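PDB 7EBD: TIR-like domain-containing protein from Prevotella corporis, which belongs to the prokaryotic STING family and, as an assembly of two chains, binds C2E in a pocket to which both subunits contribute. Local coordinates for residues M62-K67 / Y98-I103; Q68-T73 / H85-E90. One frame throughout, in Å; residues are numbered along the deposited sequence.

Contacts 1 and 2 illustrate how consecutive elements of a fold can serve one pocket. Their centres lie about 10 Å apart, and contact 2 is nested along the chain inside the loop that contact 1 closes: helix 57-67 runs through a short turn into strand 71-75, which pairs with strand 84-91, and the next strand, 94-99, returns to the helix. Strands 71-75, 84-91 and 94-99 are successive neighbours at one side of the mixed sheet. The contacts touch directly, since Leu70 of contact 2 packs on Tyr98 of contact 1 and Tyr65 of contact 1 packs on Val87 of contact 2. Both reach C2E, contact 1 through Asp99, Thr102 and Ile103 and contact 2 through His85.

Contact 1. Residues M62-K67 / Y98-I103; sequences MLFYKK and YDMPTI. With C2E (9,9'-[(2R,3R,3aS,5S,7aR,9R,10R,10aS,12S,14aR)-3,5,10,12-tetrahydroxy-5,12-dioxidooctahydro-2H,7H-difuro[3,2-d:3',2'-j][1,3,7,9,2,8]tetraoxadiphosphacyclododecine-2,9-diyl]bis(2-amino-1,9-dihydro-6H-purin-6-one)), chain E.
The phenolic oxygen of Tyr65 meets the chain where strand 94-99 ends: Met100 N donates to Tyr65 OH over 2.8 Å in a nearly straight bond (168°), arriving at the ring edge. Tyr65 OH in turn donates to a water 3.0 Å away, which lies in the ring plane. That water donates to Asp99 OD1 at 2.8 Å and to Met100 O, so one solvent molecule ties the helix to the turn. Tyr65 and the water form a second shell behind Asp99, whose OD1 also accepts a hydrogen bond from C2E N2 at 2.7 Å, while Asp99 OD2 is hydrogen-bonded to Tyr14. Further along, Thr102 OG1 accepts a bond from C2E O2' at 3.0 Å, and Ile103 packs its CB against the ligand.

Beside this polar link lies an apolar one. The chain of Met100, a selenomethionine, runs extended and then bends at its last torsion (chi3 -62°), which carries CE to within 3.9 Å of Phe64 CB. The Phe64 and Tyr98 side chains cross at about a right angle, with Tyr98 CD2 at the Phe64 ring edge. Helix 57-67 is thus fastened to the end of strand 94-99 and the loop leading to helix 104-111, with helix 6-28 touching Asp99, Pro101 and Ile103.

Contact 2. Residues Q68-T73 / H85-E90; sequences QGLNET and HIVSKE. With C2E (9,9'-[(2R,3R,3aS,5S,7aR,9R,10R,10aS,12S,14aR)-3,5,10,12-tetrahydroxy-5,12-dioxidooctahydro-2H,7H-difuro[3,2-d:3',2'-j][1,3,7,9,2,8]tetraoxadiphosphacyclododecine-2,9-diyl]bis(2-amino-1,9-dihydro-6H-purin-6-one)), chain E; ACT (acetate ion), chain C.
Thr73 and Ile86 form a hydrogen-bonded antiparallel pair, with Ile86 N giving to Thr73 O and Thr73 N to Ile86 O, each at 2.9 Å. Next to this pair the backbone of His85 serves the ligand: C2E N1 donates to His85 O over 2.6 Å, and the imidazole NE2 is hydrogen-bonded to His85 of the second subunit. Thr73 OG1, held between its backbone N and carbonyl carbon (chi1 46°), donates to Ser88 OG at 2.9 Å. Ser88 OG in turn donates to an acetate oxygen, ACT O, 2.7 Å away, the acetate probably coming from the crystallisation liquor.

Asn71 and Ser88 repeat the two-bond pattern, and between the pairs Glu72 faces Val87 as a non-hydrogen-bonded pair. These two side chains run side by side, Val87 CG1 resting 3.3 Å from Glu72 OE1, which is hydrogen-bonded to Asn81 of the second subunit. Leu70 crosses Val87 at about a right angle, CD1 on Val87 CG2, while its other branch, CD2, lies 3.6 Å from Lys89 CD.

Gly69, with positive phi, closes helix 57-67 in a Schellman motif and leads the chain into this hairpin. Strand 71-75 is one edge strand of the sheet within this chain, and strand 84-91 lies between it and strand 94-99.

Contact 1. Residues M62-K67 / Y98-I103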
loop_
_atom_site.group_PDB
_atom_site.type_symbol
_atom_site.label_atom_id
_atom_site.label_comp_id
_atom_site.label_asym_id
_atom_site.label_seq_id
_atom_site.Cartn_x
_atom_site.Cartn_y
_atom_site.Cartn_z
HETATM N N MSE A 62 -13.854 5.373 -4.976
HETATM C CA MSE A 62 -14.237 6.695 -5.465
HETATM C C MSE A 62 -15.746 6.904 -5.381
HETATM O O MSE A 62 -16.219 7.959 -4.944
HETATM C CB MSE A 62 -13.759 6.899 -6.905
HETATM C CG MSE A 62 -12.288 7.268 -7.022
HETATM SE SE MSE A 62 -11.697 7.561 -8.859
HETATM C CE MSE A 62 -11.715 5.718 -9.492
ATOM N N LEU A 63 -16.500 5.883 -5.794
ATOM C CA LEU A 63 -17.955 5.972 -5.744
ATOM C C LEU A 63 -18.451 6.103 -4.309
ATOM O O LEU A 63 -19.337 6.916 -4.023
ATOM C CB LEU A 63 -18.576 4.751 -6.420
ATOM C CG LEU A 63 -20.046 4.857 -6.823
ATOM C CD1 LEU A 63 -20.258 6.002 -7.805
ATOM C CD2 LEU A 63 -20.529 3.541 -7.413
ATOM N N PHE A 64 -17.883 5.317 -3.391
ATOM C CA PHE A 64 -18.288 5.402 -1.992
ATOM C C PHE A 64 -17.937 6.758 -1.396
ATOM O O PHE A 64 -18.720 7.328 -0.627
ATOM C CB PHE A 64 -17.633 4.276 -1.190
ATOM C CG PHE A 64 -17.838 4.386 0.295
ATOM C CD1 PHE A 64 -19.036 4.001 0.872
ATOM C CD2 PHE A 64 -16.828 4.863 1.114
ATOM C CE1 PHE A 64 -19.226 4.095 2.239
ATOM C CE2 PHE A 64 -17.013 4.960 2.482
ATOM C CZ PHE A 64 -18.213 4.575 3.044
ATOM N N TYR A 65 -16.763 7.293 -1.738
ATOM C CA TYR A 65 -16.364 8.595 -1.212
ATOM C C TYR A 65 -17.268 9.703 -1.733
ATOM O O TYR A 65 -17.626 10.622 -0.984
ATOM C CB TYR A 65 -14.905 8.892 -1.563
ATOM C CG TYR A 65 -13.907 7.901 -1.005
ATOM C CD1 TYR A 65 -14.222 7.103 0.088
ATOM C CD2 TYR A 65 -12.643 7.769 -1.568
ATOM C CE1 TYR A 65 -13.311 6.199 0.599
ATOM C CE2 TYR A 65 -11.725 6.869 -1.064
ATOM C CZ TYR A 65 -12.064 6.087 0.020
ATOM O OH TYR A 65 -11.150 5.191 0.524
ATOM N N LYS A 66 -17.655 9.638 -3.010
ATOM C CA LYS A 66 -18.519 10.684 -3.550
ATOM C C LYS A 66 -19.938 10.560 -3.004
ATOM O O LYS A 66 -20.599 11.571 -2.746
ATOM C CB LYS A 66 -18.507 10.637 -5.080
ATOM C CG LYS A 66 -19.256 11.780 -5.773
ATOM C CD LYS A 66 -20.725 11.474 -6.023
ATOM C CE LYS A 66 -20.901 10.534 -7.201
ATOM N NZ LYS A 66 -22.123 9.694 -7.064
ATOM N N LYS A 67 -20.419 9.329 -2.805
ATOM C CA LYS A 67 -21.765 9.137 -2.277
ATOM C C LYS A 67 -21.872 9.494 -0.800
ATOM O O LYS A 67 -22.987 9.681 -0.301
ATOM C CB LYS A 67 -22.227 7.697 -2.496
ATOM C CG LYS A 67 -22.475 7.329 -3.952
ATOM C CD LYS A 67 -23.074 5.938 -4.067
ATOM C CE LYS A 67 -23.500 5.628 -5.490
ATOM N NZ LYS A 67 -24.131 4.282 -5.593
ATOM N N TYR A 98 -12.646 8.305 6.300
ATOM C CA TYR A 98 -13.052 7.027 5.736
ATOM C C TYR A 98 -11.963 6.492 4.817
ATOM O O TYR A 98 -11.226 7.257 4.189
ATOM C CB TYR A 98 -14.375 7.149 4.962
ATOM C CG TYR A 98 -15.582 7.440 5.830
ATOM C CD1 TYR A 98 -15.848 8.726 6.279
ATOM C CD2 TYR A 98 -16.461 6.426 6.189
ATOM C CE1 TYR A 98 -16.952 8.992 7.070
ATOM C CE2 TYR A 98 -17.566 6.683 6.979
ATOM C CZ TYR A 98 -17.807 7.967 7.416
ATOM O OH TYR A 98 -18.907 8.224 8.204
ATOM N N ASP A 99 -11.862 5.166 4.746
ATOM C CA ASP A 99 -10.931 4.564 3.800
ATOM C C ASP A 99 -11.413 3.185 3.386
ATOM O O ASP A 99 -11.827 2.383 4.229
ATOM C CB ASP A 99 -9.519 4.463 4.384
ATOM C CG ASP A 99 -8.500 4.012 3.351
ATOM O OD1 ASP A 99 -8.173 4.814 2.452
ATOM O OD2 ASP A 99 -8.035 2.855 3.428
HETATM N N MSE A 100 -11.358 2.924 2.084
HETATM C CA MSE A 100 -11.542 1.585 1.544
HETATM C C MSE A 100 -10.174 1.057 1.123
HETATM O O MSE A 100 -9.510 1.661 0.280
HETATM C CB MSE A 100 -12.515 1.596 0.363
HETATM C CG MSE A 100 -12.744 0.230 -0.262
HETATM SE SE MSE A 100 -13.970 0.281 -1.780
HETATM C CE MSE A 100 -15.570 0.927 -0.870
ATOM N N PRO A 101 -9.747 -0.059 1.721
ATOM C CA PRO A 101 -8.372 -0.534 1.507
ATOM C C PRO A 101 -8.099 -0.953 0.071
ATOM O O PRO A 101 -8.516 -2.034 -0.358
ATOM C CB PRO A 101 -8.254 -1.723 2.471
ATOM C CG PRO A 101 -9.398 -1.572 3.436
ATOM C CD PRO A 101 -10.490 -0.922 2.653
ATOM N N THR A 102 -7.391 -0.105 -0.678
ATOM C CA THR A 102 -7.033 -0.441 -2.052
ATOM C C THR A 102 -6.072 -1.622 -2.128
ATOM O O THR A 102 -6.002 -2.286 -3.170
ATOM C CB THR A 102 -6.422 0.778 -2.744
ATOM O OG1 THR A 102 -5.367 1.309 -1.933
ATOM C CG2 THR A 102 -7.474 1.853 -2.946
ATOM N N ILE A 103 -5.346 -1.906 -1.041
ATOM C CA ILE A 103 -4.425 -3.038 -0.997
ATOM C C ILE A 103 -5.135 -4.356 -1.277
ATOM O O ILE A 103 -4.495 -5.330 -1.685
ATOM C CB ILE A 103 -3.706 -3.074 0.369
ATOM C CG1 ILE A 103 -2.506 -4.023 0.326
ATOM C CG2 ILE A 103 -4.678 -3.463 1.477
ATOM C CD1 ILE A 103 -1.743 -4.102 1.633
HETATM P P1 C2E E . 2.152 0.330 1.781
HETATM O O2P C2E E . 3.006 1.555 1.999
HETATM O O1P C2E E . 2.573 -0.633 2.858
HETATM O "O5'" C2E E . 0.556 0.565 2.068
HETATM C "C5'" C2E E . -0.241 -0.564 2.248
HETATM C "C4'" C2E E . -1.733 -0.165 2.060
HETATM O "O4'" C2E E . -2.075 0.701 2.973
HETATM C "C3'" C2E E . -1.935 0.559 0.711
HETATM O "O3'" C2E E . -2.231 -0.344 -0.247
HETATM C "C2'" C2E E . -3.137 1.473 1.009
HETATM O "O2'" C2E E . -4.416 0.708 0.894
HETATM C "C1'" C2E E . -2.975 1.842 2.254
HETATM N N9 C2E E . -2.314 3.116 2.316
HETATM C C8 C2E E . -0.987 3.255 2.452
HETATM N N7 C2E E . -0.787 4.590 2.461
HETATM C C5 C2E E . -1.967 5.210 2.335
HETATM C C6 C2E E . -2.358 6.693 2.284
HETATM O O6 C2E E . -1.529 7.534 2.363
HETATM N N1 C2E E . -3.730 7.064 2.140
HETATM C C2 C2E E . -4.747 6.052 2.041
HETATM N N2 C2E E . -6.141 6.426 1.894
HETATM N N3 C2E E . -4.377 4.640 2.089
HETATM C C4 C2E E . -2.946 4.266 2.242
HETATM P P11 C2E E . -2.028 0.253 -1.787
HETATM O O21 C2E E . -2.915 1.413 -2.173
HETATM O O11 C2E E . -2.423 -0.872 -2.714
HETATM O O5A C2E E . -0.406 0.480 -1.982
HETATM C C5A C2E E . 0.267 -0.745 -2.095
HETATM C C4A C2E E . 1.727 -0.510 -2.125
HETATM O O4A C2E E . 2.058 0.180 -3.183
HETATM C C3A C2E E . 2.207 0.413 -0.807
HETATM O O3A C2E E . 2.470 -0.479 0.372
HETATM C C2A C2E E . 3.239 0.967 -1.155
HETATM O O2A C2E E . 4.425 0.053 -1.002
HETATM C C1A C2E E . 3.002 1.266 -2.726
HETATM N N91 C2E E . 2.459 2.447 -2.881
HETATM C C81 C2E E . 1.169 2.806 -3.028
HETATM N N71 C2E E . 1.145 4.146 -3.152
HETATM C C51 C2E E . 2.397 4.588 -3.086
HETATM C C61 C2E E . 2.978 5.998 -3.168
HETATM O O61 C2E E . 2.259 6.924 -3.316
HETATM N N11 C2E E . 4.388 6.198 -3.064
HETATM C C21 C2E E . 5.261 5.067 -2.881
HETATM N N21 C2E E . 6.695 5.269 -2.775
HETATM N N31 C2E E . 4.702 3.722 -2.804
HETATM C C41 C2E E . 3.229 3.523 -2.916
HETATM O O HOH W 1 -8.364 4.637 -0.299
#

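Contact 2. Residues Q68-T73 / H85-E90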
loop_
_atom_site.group_PDB
_atom_site.type_symbol
_atom_site.label_atom_id
_atom_site.label_comp_id
_atom_site.label_asym_id
_atom_site.label_seq_id
_atom_site.Cartn_x
_atom_site.Cartn_y
_atom_site.Cartn_z
ATOM N N GLN A 68 -20.750 9.592 -0.089
ATOM C CA GLN A 68 -20.756 9.939 1.324
ATOM C C GLN A 68 -20.499 11.419 1.574
ATOM O O GLN A 68 -20.545 11.854 2.728
ATOM C CB GLN A 68 -19.716 9.103 2.078
ATOM C CG GLN A 68 -20.052 7.624 2.185
ATOM C CD GLN A 68 -21.297 7.357 3.005
ATOM O OE1 GLN A 68 -21.557 8.032 4.001
ATOM N NE2 GLN A 68 -22.077 6.363 2.591
ATOM N N GLY A 69 -20.233 12.198 0.528
ATOM C CA GLY A 69 -19.969 13.616 0.682
ATOM C C GLY A 69 -18.675 13.915 1.411
ATOM O O GLY A 69 -18.637 14.772 2.300
ATOM N N LEU A 70 -17.609 13.217 1.042
ATOM C CA LEU A 70 -16.300 13.388 1.653
ATOM C C LEU A 70 -15.434 14.309 0.803
ATOM O O LEU A 70 -15.641 14.463 -0.403
ATOM C CB LEU A 70 -15.603 12.036 1.831
ATOM C CG LEU A 70 -16.380 10.964 2.592
ATOM C CD1 LEU A 70 -15.617 9.652 2.584
ATOM C CD2 LEU A 70 -16.640 11.422 4.012
ATOM N N ASN A 71 -14.453 14.925 1.453
ATOM C CA ASN A 71 -13.507 15.801 0.785
ATOM C C ASN A 71 -12.088 15.327 1.070
ATOM O O ASN A 71 -11.816 14.665 2.077
ATOM C CB ASN A 71 -13.682 17.262 1.223
ATOM C CG ASN A 71 -13.489 17.453 2.709
ATOM O OD1 ASN A 71 -14.440 17.378 3.488
ATOM N ND2 ASN A 71 -12.251 17.710 3.112
ATOM N N GLU A 72 -11.185 15.682 0.159
ATOM C CA GLU A 72 -9.809 15.215 0.217
ATOM C C GLU A 72 -9.016 16.031 1.228
ATOM O O GLU A 72 -9.013 17.264 1.175
ATOM C CB GLU A 72 -9.169 15.325 -1.165
ATOM C CG GLU A 72 -9.823 14.431 -2.202
ATOM C CD GLU A 72 -9.439 12.978 -2.065
ATOM O OE1 GLU A 72 -10.116 12.135 -2.689
ATOM O OE2 GLU A 72 -8.480 12.674 -1.327
ATOM N N THR A 73 -8.340 15.342 2.149
ATOM C CA THR A 73 -7.479 15.983 3.134
ATOM C C THR A 73 -6.224 15.137 3.306
ATOM O O THR A 73 -6.070 14.083 2.680
ATOM C CB THR A 73 -8.200 16.175 4.477
ATOM O OG1 THR A 73 -8.880 14.967 4.834
ATOM C CG2 THR A 73 -9.202 17.319 4.398
ATOM N N HIS A 85 -2.705 10.682 2.700
ATOM C CA HIS A 85 -3.868 11.269 2.054
ATOM C C HIS A 85 -5.118 10.471 2.397
ATOM O O HIS A 85 -5.105 9.236 2.400
ATOM C CB HIS A 85 -3.670 11.333 0.541
ATOM C CG HIS A 85 -2.624 12.316 0.112
ATOM N ND1 HIS A 85 -2.913 13.631 -0.182
ATOM C CD2 HIS A 85 -1.289 12.176 -0.070
ATOM C CE1 HIS A 85 -1.802 14.259 -0.527
ATOM N NE2 HIS A 85 -0.802 13.399 -0.467
ATOM N N ILE A 86 -6.201 11.187 2.696
ATOM C CA ILE A 86 -7.435 10.592 3.189
ATOM C C ILE A 86 -8.619 11.358 2.616
ATOM O O ILE A 86 -8.477 12.435 2.033
ATOM C CB ILE A 86 -7.506 10.609 4.728
ATOM C CG1 ILE A 86 -7.133 12.002 5.240
ATOM C CG2 ILE A 86 -6.603 9.541 5.324
ATOM C CD1 ILE A 86 -7.822 12.399 6.517
ATOM N N VAL A 87 -9.803 10.787 2.813
ATOM C CA VAL A 87 -11.067 11.471 2.578
ATOM C C VAL A 87 -11.800 11.553 3.908
ATOM O O VAL A 87 -11.790 10.597 4.694
ATOM C CB VAL A 87 -11.925 10.757 1.514
ATOM C CG1 VAL A 87 -11.370 11.024 0.127
ATOM C CG2 VAL A 87 -11.968 9.266 1.784
ATOM N N SER A 88 -12.414 12.701 4.172
ATOM C CA SER A 88 -13.003 12.927 5.482
ATOM C C SER A 88 -14.203 13.854 5.364
ATOM O O SER A 88 -14.509 14.390 4.297
ATOM C CB SER A 88 -11.980 13.509 6.462
ATOM O OG SER A 88 -11.527 14.777 6.023
ATOM N N LYS A 89 -14.882 14.023 6.494
ATOM C CA LYS A 89 -15.989 14.958 6.609
ATOM C C LYS A 89 -16.114 15.376 8.068
ATOM O O LYS A 89 -15.459 14.825 8.959
ATOM C CB LYS A 89 -17.302 14.353 6.097
ATOM C CG LYS A 89 -17.894 13.291 7.005
ATOM C CD LYS A 89 -19.124 12.650 6.386
ATOM C CE LYS A 89 -20.401 13.239 6.961
ATOM N NZ LYS A 89 -21.597 12.425 6.606
ATOM N N GLU A 90 -16.959 16.376 8.297
ATOM C CA GLU A 90 -17.217 16.915 9.622
ATOM C C GLU A 90 -18.594 16.463 10.083
ATOM O O GLU A 90 -19.570 16.576 9.335
ATOM C CB GLU A 90 -17.131 18.443 9.609
ATOM C CG GLU A 90 -17.846 19.124 10.761
ATOM C CD GLU A 90 -17.924 20.628 10.588
ATOM O OE1 GLU A 90 -16.904 21.239 10.211
ATOM O OE2 GLU A 90 -19.009 21.199 10.827
HETATM P P1 C2E E . 2.152 0.330 1.781
HETATM O O2P C2E E . 3.006 1.555 1.999
HETATM O O1P C2E E . 2.573 -0.633 2.858
HETATM O "O5'" C2E E . 0.556 0.565 2.068
HETATM C "C5'" C2E E . -0.241 -0.564 2.248
HETATM C "C4'" C2E E . -1.733 -0.165 2.060
HETATM O "O4'" C2E E . -2.075 0.701 2.973
HETATM C "C3'" C2E E . -1.935 0.559 0.711
HETATM O "O3'" C2E E . -2.231 -0.344 -0.247
HETATM C "C2'" C2E E . -3.137 1.473 1.009
HETATM O "O2'" C2E E . -4.416 0.708 0.894
HETATM C "C1'" C2E E . -2.975 1.842 2.254
HETATM N N9 C2E E . -2.314 3.116 2.316
HETATM C C8 C2E E . -0.987 3.255 2.452
HETATM N N7 C2E E . -0.787 4.590 2.461
HETATM C C5 C2E E . -1.967 5.210 2.335
HETATM C C6 C2E E . -2.358 6.693 2.284
HETATM O O6 C2E E . -1.529 7.534 2.363
HETATM N N1 C2E E . -3.730 7.064 2.140
HETATM C C2 C2E E . -4.747 6.052 2.041
HETATM N N2 C2E E . -6.141 6.426 1.894
HETATM N N3 C2E E . -4.377 4.640 2.089
HETATM C C4 C2E E . -2.946 4.266 2.242
HETATM P P11 C2E E . -2.028 0.253 -1.787
HETATM O O21 C2E E . -2.915 1.413 -2.173
HETATM O O11 C2E E . -2.423 -0.872 -2.714
HETATM O O5A C2E E . -0.406 0.480 -1.982
HETATM C C5A C2E E . 0.267 -0.745 -2.095
HETATM C C4A C2E E . 1.727 -0.510 -2.125
HETATM O O4A C2E E . 2.058 0.180 -3.183
HETATM C C3A C2E E . 2.207 0.413 -0.807
HETATM O O3A C2E E . 2.470 -0.479 0.372
HETATM C C2A C2E E . 3.239 0.967 -1.155
HETATM O O2A C2E E . 4.425 0.053 -1.002
HETATM C C1A C2E E . 3.002 1.266 -2.726
HETATM N N91 C2E E . 2.459 2.447 -2.881
HETATM C C81 C2E E . 1.169 2.806 -3.028
HETATM N N71 C2E E . 1.145 4.146 -3.152
HETATM C C51 C2E E . 2.397 4.588 -3.086
HETATM C C61 C2E E . 2.978 5.998 -3.168
HETATM O O61 C2E E . 2.259 6.924 -3.316
HETATM N N11 C2E E . 4.388 6.198 -3.064
HETATM C C21 C2E E . 5.261 5.067 -2.881
HETATM N N21 C2E E . 6.695 5.269 -2.775
HETATM N N31 C2E E . 4.702 3.722 -2.804
HETATM C C41 C2E E . 3.229 3.523 -2.916
HETATM C C ACT C . -12.570 18.341 6.083
HETATM O O ACT C . -12.936 17.133 6.008
HETATM O OXT ACT C . -12.012 19.054 5.201
HETATM C CH3 ACT C . -12.854 19.031 7.449
#